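Serine racemase (Enterococcus faecalis, PDB 4ECL) is a racemase of the alanine racemase family, whose cytoplasmic part joins a TIM-barrel-type domain to a C-terminal domain rich in beta strands. Local coordinates at residues R73-T87 with L95-Y109. Residues are numbered along the deposited sequence; the frame is centred on the assembly and turned at random.
Sequences RKYGISSEILILGYT and LCKYELTQTLIDYRY
Ile83 and Thr101 meet in the middle of a beta-alpha-beta unit of the TIM-barrel-type domain, where strands 80-83 and 101-104 run parallel and helix 92-97 makes the crossover. Ile83 N donates to Thr101 O, and Thr101 N to Ile81 O. The packing is tightest beneath that helix: Ile83 CD1 presses against Leu95 CD2 at 3.5 Å, closer than usual for two carbons, and also rests on Leu100 CB. From strand 101-104, Gln102 reaches across to the turn after strand 80-83. Its chain bends at chi2 (62°), bringing Gln102 NE2 to Gly85 O at 2.8 Å, nearly in the amide plane, while the same nitrogen also reaches Thr103 O and OE1 accepts from Thr87 OG1. This buried amide is therefore held from both ends, its rotation fixed. Ile83 O takes two bonds from Thr103, through N and OG1.

The other end is closer to solvent, yet Arg73 is firmly held there against the Schellman motif that ends helix 92-97, with Ile81 CD1 over one guanidinium face. Arg73 NE donates to Tyr98 O at 2.8 Å, almost straight (168°), and NH2 to Glu99 O, whereas NH1 holds Ile77 O and Ser79 O. Looser are the exposed Lys74, its CE 4.4 Å from Tyr98 OH, and the Glu99 side chain. A water links Ile81 N, Glu99 O and Thr101 OG1. Back at the buried end, Tyr109 OH donates in the carbonyl plane to a lone pair of Thr87 O, 2.6 Å away.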
loop_
_atom_site.group_PDB
_atom_site.type_symbol
_atom_site.label_atom_id
_atom_site.label_comp_id
_atom_site.label_asym_id
_atom_site.label_seq_id
_atom_site.Cartn_x
_atom_site.Cartn_y
_atom_site.Cartn_z
ATOM N N ARG A 73 -2.078 -14.269 17.808
ATOM C CA ARG A 73 -2.189 -15.529 18.539
ATOM C C ARG A 73 -1.423 -16.642 17.831
ATOM O O ARG A 73 -0.796 -17.486 18.474
ATOM C CB ARG A 73 -3.662 -15.934 18.706
ATOM C CG ARG A 73 -4.469 -15.063 19.680
ATOM C CD ARG A 73 -3.827 -15.043 21.065
ATOM N NE ARG A 73 -4.662 -14.362 22.057
ATOM C CZ ARG A 73 -4.190 -13.652 23.076
ATOM N NH1 ARG A 73 -2.880 -13.518 23.240
ATOM N NH2 ARG A 73 -5.028 -13.068 23.930
ATOM N N LYS A 74 -1.483 -16.642 16.501
ATOM C CA LYS A 74 -0.762 -17.635 15.717
ATOM C C LYS A 74 0.740 -17.383 15.751
ATOM O O LYS A 74 1.528 -18.304 15.557
ATOM C CB LYS A 74 -1.265 -17.662 14.271
ATOM C CG LYS A 74 -2.674 -18.232 14.115
ATOM C CD LYS A 74 -3.267 -17.909 12.747
ATOM C CE LYS A 74 -4.688 -18.485 12.601
ATOM N NZ LYS A 74 -5.366 -18.071 11.329
ATOM N N TYR A 75 1.141 -16.136 15.990
ATOM C CA TYR A 75 2.569 -15.821 16.124
ATOM C C TYR A 75 3.100 -16.227 17.496
ATOM O O TYR A 75 4.287 -16.106 17.765
ATOM C CB TYR A 75 2.829 -14.327 15.907
ATOM C CG TYR A 75 2.530 -13.834 14.511
ATOM C CD1 TYR A 75 2.496 -14.714 13.430
ATOM C CD2 TYR A 75 2.293 -12.486 14.270
ATOM C CE1 TYR A 75 2.229 -14.261 12.147
ATOM C CE2 TYR A 75 2.020 -12.025 12.994
ATOM C CZ TYR A 75 1.991 -12.916 11.938
ATOM O OH TYR A 75 1.721 -12.453 10.670
ATOM N N GLY A 76 2.211 -16.694 18.368
ATOM C CA GLY A 76 2.598 -17.086 19.712
ATOM C C GLY A 76 2.408 -16.000 20.760
ATOM O O GLY A 76 2.883 -16.137 21.890
ATOM N N ILE A 77 1.712 -14.925 20.396
ATOM C CA ILE A 77 1.470 -13.842 21.339
ATOM C C ILE A 77 0.482 -14.311 22.403
ATOM O O ILE A 77 -0.591 -14.810 22.088
ATOM C CB ILE A 77 0.953 -12.574 20.643
ATOM C CG1 ILE A 77 2.009 -12.046 19.672
ATOM C CG2 ILE A 77 0.642 -11.503 21.666
ATOM C CD1 ILE A 77 3.341 -11.744 20.352
ATOM N N SER A 78 0.861 -14.176 23.664
ATOM C CA SER A 78 0.044 -14.703 24.750
ATOM C C SER A 78 -0.568 -13.591 25.589
ATOM O O SER A 78 -1.475 -13.840 26.386
ATOM C CB SER A 78 0.883 -15.609 25.646
ATOM O OG SER A 78 1.835 -14.836 26.351
ATOM N N SER A 79 -0.068 -12.372 25.416
ATOM C CA SER A 79 -0.578 -11.225 26.161
ATOM C C SER A 79 -1.979 -10.806 25.718
ATOM O O SER A 79 -2.501 -11.284 24.700
ATOM C CB SER A 79 0.373 -10.040 26.034
ATOM O OG SER A 79 1.662 -10.395 26.483
ATOM N N GLU A 80 -2.592 -9.909 26.485
ATOM C CA GLU A 80 -3.908 -9.408 26.113
ATOM C C GLU A 80 -3.827 -8.610 24.817
ATOM O O GLU A 80 -2.823 -7.935 24.533
ATOM C CB GLU A 80 -4.539 -8.577 27.241
ATOM C CG GLU A 80 -3.785 -7.305 27.609
ATOM C CD GLU A 80 -4.286 -6.677 28.908
ATOM O OE1 GLU A 80 -5.138 -7.298 29.577
ATOM O OE2 GLU A 80 -3.821 -5.570 29.260
ATOM N N ILE A 81 -4.884 -8.720 24.020
ATOM C CA ILE A 81 -4.986 -8.020 22.751
ATOM C C ILE A 81 -6.357 -7.342 22.675
ATOM O O ILE A 81 -7.375 -7.967 22.948
ATOM C CB ILE A 81 -4.853 -9.008 21.569
ATOM C CG1 ILE A 81 -3.543 -9.789 21.665
ATOM C CG2 ILE A 81 -4.976 -8.277 20.225
ATOM C CD1 ILE A 81 -3.506 -11.027 20.785
ATOM N N LEU A 82 -6.370 -6.065 22.313
ATOM C CA LEU A 82 -7.604 -5.312 22.145
ATOM C C LEU A 82 -7.847 -5.027 20.666
ATOM O O LEU A 82 -6.994 -4.445 19.996
ATOM C CB LEU A 82 -7.509 -3.981 22.890
ATOM C CG LEU A 82 -8.673 -3.006 22.711
ATOM C CD1 LEU A 82 -9.965 -3.659 23.197
ATOM C CD2 LEU A 82 -8.406 -1.694 23.461
ATOM N N ILE A 83 -9.007 -5.440 20.162
ATOM C CA ILE A 83 -9.445 -5.080 18.819
ATOM C C ILE A 83 -10.170 -3.755 18.891
ATOM O O ILE A 83 -11.244 -3.664 19.499
ATOM C CB ILE A 83 -10.396 -6.128 18.264
ATOM C CG1 ILE A 83 -9.713 -7.491 18.283
ATOM C CG2 ILE A 83 -10.854 -5.752 16.844
ATOM C CD1 ILE A 83 -10.674 -8.622 18.256
ATOM N N LEU A 84 -9.583 -2.736 18.272
ATOM C CA LEU A 84 -10.058 -1.360 18.389
ATOM C C LEU A 84 -11.309 -1.042 17.580
ATOM O O LEU A 84 -12.010 -0.069 17.875
ATOM C CB LEU A 84 -8.961 -0.398 17.956
ATOM C CG LEU A 84 -7.695 -0.428 18.785
ATOM C CD1 LEU A 84 -6.609 0.387 18.104
ATOM C CD2 LEU A 84 -8.031 0.135 20.175
ATOM N N GLY A 85 -11.572 -1.837 16.550
ATOM C CA GLY A 85 -12.686 -1.564 15.656
ATOM C C GLY A 85 -13.782 -2.618 15.682
ATOM O O GLY A 85 -13.769 -3.530 16.511
ATOM N N TYR A 86 -14.733 -2.493 14.762
ATOM C CA TYR A 86 -15.864 -3.408 14.701
ATOM C C TYR A 86 -15.411 -4.844 14.489
ATOM O O TYR A 86 -14.479 -5.091 13.741
ATOM C CB TYR A 86 -16.793 -2.981 13.560
ATOM C CG TYR A 86 -17.827 -4.004 13.140
ATOM C CD1 TYR A 86 -17.551 -4.933 12.144
ATOM C CD2 TYR A 86 -19.096 -4.018 13.714
ATOM C CE1 TYR A 86 -18.500 -5.858 11.742
ATOM C CE2 TYR A 86 -20.055 -4.943 13.319
ATOM C CZ TYR A 86 -19.750 -5.858 12.330
ATOM O OH TYR A 86 -20.693 -6.781 11.927
ATOM N N THR A 87 -16.069 -5.789 15.151
ATOM C CA THR A 87 -15.927 -7.193 14.785
ATOM C C THR A 87 -17.313 -7.784 14.618
ATOM O O THR A 87 -18.128 -7.696 15.529
ATOM C CB THR A 87 -15.193 -7.997 15.857
ATOM O OG1 THR A 87 -13.850 -7.518 15.976
ATOM C CG2 THR A 87 -15.169 -9.481 15.509
ATOM N N LEU A 95 -13.604 -14.822 18.817
ATOM C CA LEU A 95 -13.236 -13.882 19.867
ATOM C C LEU A 95 -13.030 -14.645 21.158
ATOM O O LEU A 95 -12.087 -14.378 21.916
ATOM C CB LEU A 95 -14.340 -12.849 20.075
ATOM C CG LEU A 95 -14.423 -11.734 19.042
ATOM C CD1 LEU A 95 -15.643 -10.863 19.274
ATOM C CD2 LEU A 95 -13.157 -10.910 19.119
ATOM N N CYS A 96 -13.921 -15.601 21.401
ATOM C CA CYS A 96 -13.895 -16.372 22.632
ATOM C C CYS A 96 -12.705 -17.326 22.647
ATOM O O CYS A 96 -11.959 -17.377 23.631
ATOM C CB CYS A 96 -15.197 -17.151 22.810
ATOM S SG CYS A 96 -15.321 -18.008 24.391
ATOM N N LYS A 97 -12.537 -18.070 21.550
ATOM C CA LYS A 97 -11.488 -19.087 21.435
ATOM C C LYS A 97 -10.083 -18.499 21.439
ATOM O O LYS A 97 -9.160 -19.076 22.020
ATOM C CB LYS A 97 -11.688 -19.930 20.171
ATOM C CG LYS A 97 -10.425 -20.656 19.688
ATOM C CD LYS A 97 -10.739 -21.655 18.580
ATOM C CE LYS A 97 -11.515 -20.995 17.451
ATOM N NZ LYS A 97 -12.398 -21.962 16.735
ATOM N N TYR A 98 -9.923 -17.354 20.784
ATOM C CA TYR A 98 -8.622 -16.706 20.732
ATOM C C TYR A 98 -8.423 -15.677 21.837
ATOM O O TYR A 98 -7.424 -14.944 21.832
ATOM C CB TYR A 98 -8.379 -16.085 19.357
ATOM C CG TYR A 98 -8.217 -17.125 18.273
ATOM C CD1 TYR A 98 -7.164 -18.034 18.309
ATOM C CD2 TYR A 98 -9.116 -17.206 17.220
ATOM C CE1 TYR A 98 -7.009 -18.995 17.321
ATOM C CE2 TYR A 98 -8.972 -18.164 16.227
ATOM C CZ TYR A 98 -7.919 -19.053 16.282
ATOM O OH TYR A 98 -7.774 -20.005 15.298
ATOM N N GLU A 99 -9.364 -15.640 22.779
ATOM C CA GLU A 99 -9.272 -14.777 23.957
ATOM C C GLU A 99 -8.940 -13.342 23.589
ATOM O O GLU A 99 -8.111 -12.700 24.222
ATOM C CB GLU A 99 -8.230 -15.302 24.938
ATOM C CG GLU A 99 -8.613 -16.578 25.661
ATOM C CD GLU A 99 -7.559 -16.987 26.687
ATOM O OE1 GLU A 99 -7.193 -18.184 26.732
ATOM O OE2 GLU A 99 -7.090 -16.106 27.445
ATOM N N LEU A 100 -9.584 -12.845 22.548
ATOM C CA LEU A 100 -9.389 -11.468 22.136
ATOM C C LEU A 100 -10.356 -10.556 22.882
ATOM O O LEU A 100 -11.485 -10.939 23.147
ATOM C CB LEU A 100 -9.595 -11.367 20.630
ATOM C CG LEU A 100 -8.647 -12.338 19.911
ATOM C CD1 LEU A 100 -8.932 -12.410 18.421
ATOM C CD2 LEU A 100 -7.187 -11.945 20.171
ATOM N N THR A 101 -9.900 -9.360 23.238
ATOM C CA THR A 101 -10.751 -8.378 23.897
ATOM C C THR A 101 -11.356 -7.495 22.815
ATOM O O THR A 101 -10.621 -6.989 21.956
ATOM C CB THR A 101 -9.943 -7.509 24.890
ATOM O OG1 THR A 101 -9.273 -8.357 25.832
ATOM C CG2 THR A 101 -10.861 -6.566 25.642
ATOM N N GLN A 102 -12.685 -7.329 22.845
ATOM C CA GLN A 102 -13.402 -6.599 21.798
ATOM C C GLN A 102 -13.845 -5.206 22.232
ATOM O O GLN A 102 -14.334 -5.024 23.351
ATOM C CB GLN A 102 -14.618 -7.403 21.336
ATOM C CG GLN A 102 -15.491 -6.684 20.323
ATOM C CD GLN A 102 -14.748 -6.369 19.049
ATOM O OE1 GLN A 102 -14.016 -7.211 18.530
ATOM N NE2 GLN A 102 -14.919 -5.150 18.541
ATOM N N THR A 103 -13.677 -4.219 21.354
ATOM C CA THR A 103 -14.215 -2.884 21.627
ATOM C C THR A 103 -15.734 -2.847 21.412
ATOM O O THR A 103 -16.228 -3.246 20.357
ATOM C CB THR A 103 -13.593 -1.820 20.718
ATOM O OG1 THR A 103 -12.215 -1.630 21.064
ATOM C CG2 THR A 103 -14.339 -0.494 20.847
ATOM N N LEU A 104 -16.469 -2.368 22.418
ATOM C CA LEU A 104 -17.906 -2.137 22.278
ATOM C C LEU A 104 -18.138 -0.792 21.596
ATOM O O LEU A 104 -18.014 0.266 22.214
ATOM C CB LEU A 104 -18.593 -2.175 23.648
ATOM C CG LEU A 104 -18.429 -3.513 24.364
ATOM C CD1 LEU A 104 -19.179 -3.521 25.687
ATOM C CD2 LEU A 104 -18.912 -4.648 23.457
ATOM N N ILE A 105 -18.480 -0.833 20.318
ATOM C CA ILE A 105 -18.515 0.384 19.529
ATOM C C ILE A 105 -19.792 1.191 19.700
ATOM O O ILE A 105 -19.783 2.399 19.453
ATOM C CB ILE A 105 -18.299 0.096 18.043
ATOM C CG1 ILE A 105 -19.429 -0.793 17.506
ATOM C CG2 ILE A 105 -16.918 -0.519 17.828
ATOM C CD1 ILE A 105 -19.499 -0.840 15.989
ATOM N N ASP A 106 -20.875 0.511 20.095
ATOM C CA ASP A 106 -22.120 1.152 20.544
ATOM C C ASP A 106 -23.106 0.168 21.216
ATOM O O ASP A 106 -22.857 -1.037 21.278
ATOM C CB ASP A 106 -22.783 1.980 19.428
ATOM C CG ASP A 106 -23.547 1.134 18.418
ATOM O OD1 ASP A 106 -23.521 -0.109 18.494
ATOM O OD2 ASP A 106 -24.180 1.736 17.523
ATOM N N TYR A 107 -24.217 0.685 21.724
ATOM C CA TYR A 107 -25.159 -0.148 22.472
ATOM C C TYR A 107 -25.748 -1.323 21.661
ATOM O O TYR A 107 -25.607 -2.489 22.048
ATOM C CB TYR A 107 -26.273 0.708 23.088
ATOM C CG TYR A 107 -27.151 -0.067 24.042
ATOM C CD1 TYR A 107 -26.615 -0.651 25.186
ATOM C CD2 TYR A 107 -28.506 -0.221 23.800
ATOM C CE1 TYR A 107 -27.402 -1.370 26.052
ATOM C CE2 TYR A 107 -29.301 -0.938 24.662
ATOM C CZ TYR A 107 -28.746 -1.512 25.787
ATOM O OH TYR A 107 -29.544 -2.224 26.655
ATOM N N ARG A 108 -26.402 -1.010 20.545
ATOM C CA ARG A 108 -26.922 -2.026 19.627
ATOM C C ARG A 108 -25.895 -3.127 19.314
ATOM O O ARG A 108 -26.221 -4.324 19.295
ATOM C CB ARG A 108 -27.380 -1.350 18.331
ATOM C CG ARG A 108 -27.747 -2.292 17.191
ATOM C CD ARG A 108 -28.318 -1.500 16.013
ATOM N NE ARG A 108 -29.403 -0.632 16.464
ATOM C CZ ARG A 108 -30.685 -0.987 16.474
ATOM N NH1 ARG A 108 -31.047 -2.187 16.039
ATOM N NH2 ARG A 108 -31.606 -0.139 16.913
ATOM N N TYR A 109 -24.651 -2.723 19.082
ATOM C CA TYR A 109 -23.594 -3.690 18.817
ATOM C C TYR A 109 -23.393 -4.581 20.037
ATOM O O TYR A 109 -23.337 -5.815 19.925
ATOM C CB TYR A 109 -22.290 -2.980 18.463
ATOM C CG TYR A 109 -21.126 -3.924 18.275
ATOM C CD1 TYR A 109 -20.975 -4.652 17.097
ATOM C CD2 TYR A 109 -20.186 -4.100 19.279
ATOM C CE1 TYR A 109 -19.906 -5.523 16.926
ATOM C CE2 TYR A 109 -19.120 -4.964 19.119
ATOM C CZ TYR A 109 -18.983 -5.672 17.944
ATOM O OH TYR A 109 -17.920 -6.537 17.806
HETATM O O HOH W 1 -7.287 -10.328 25.033
#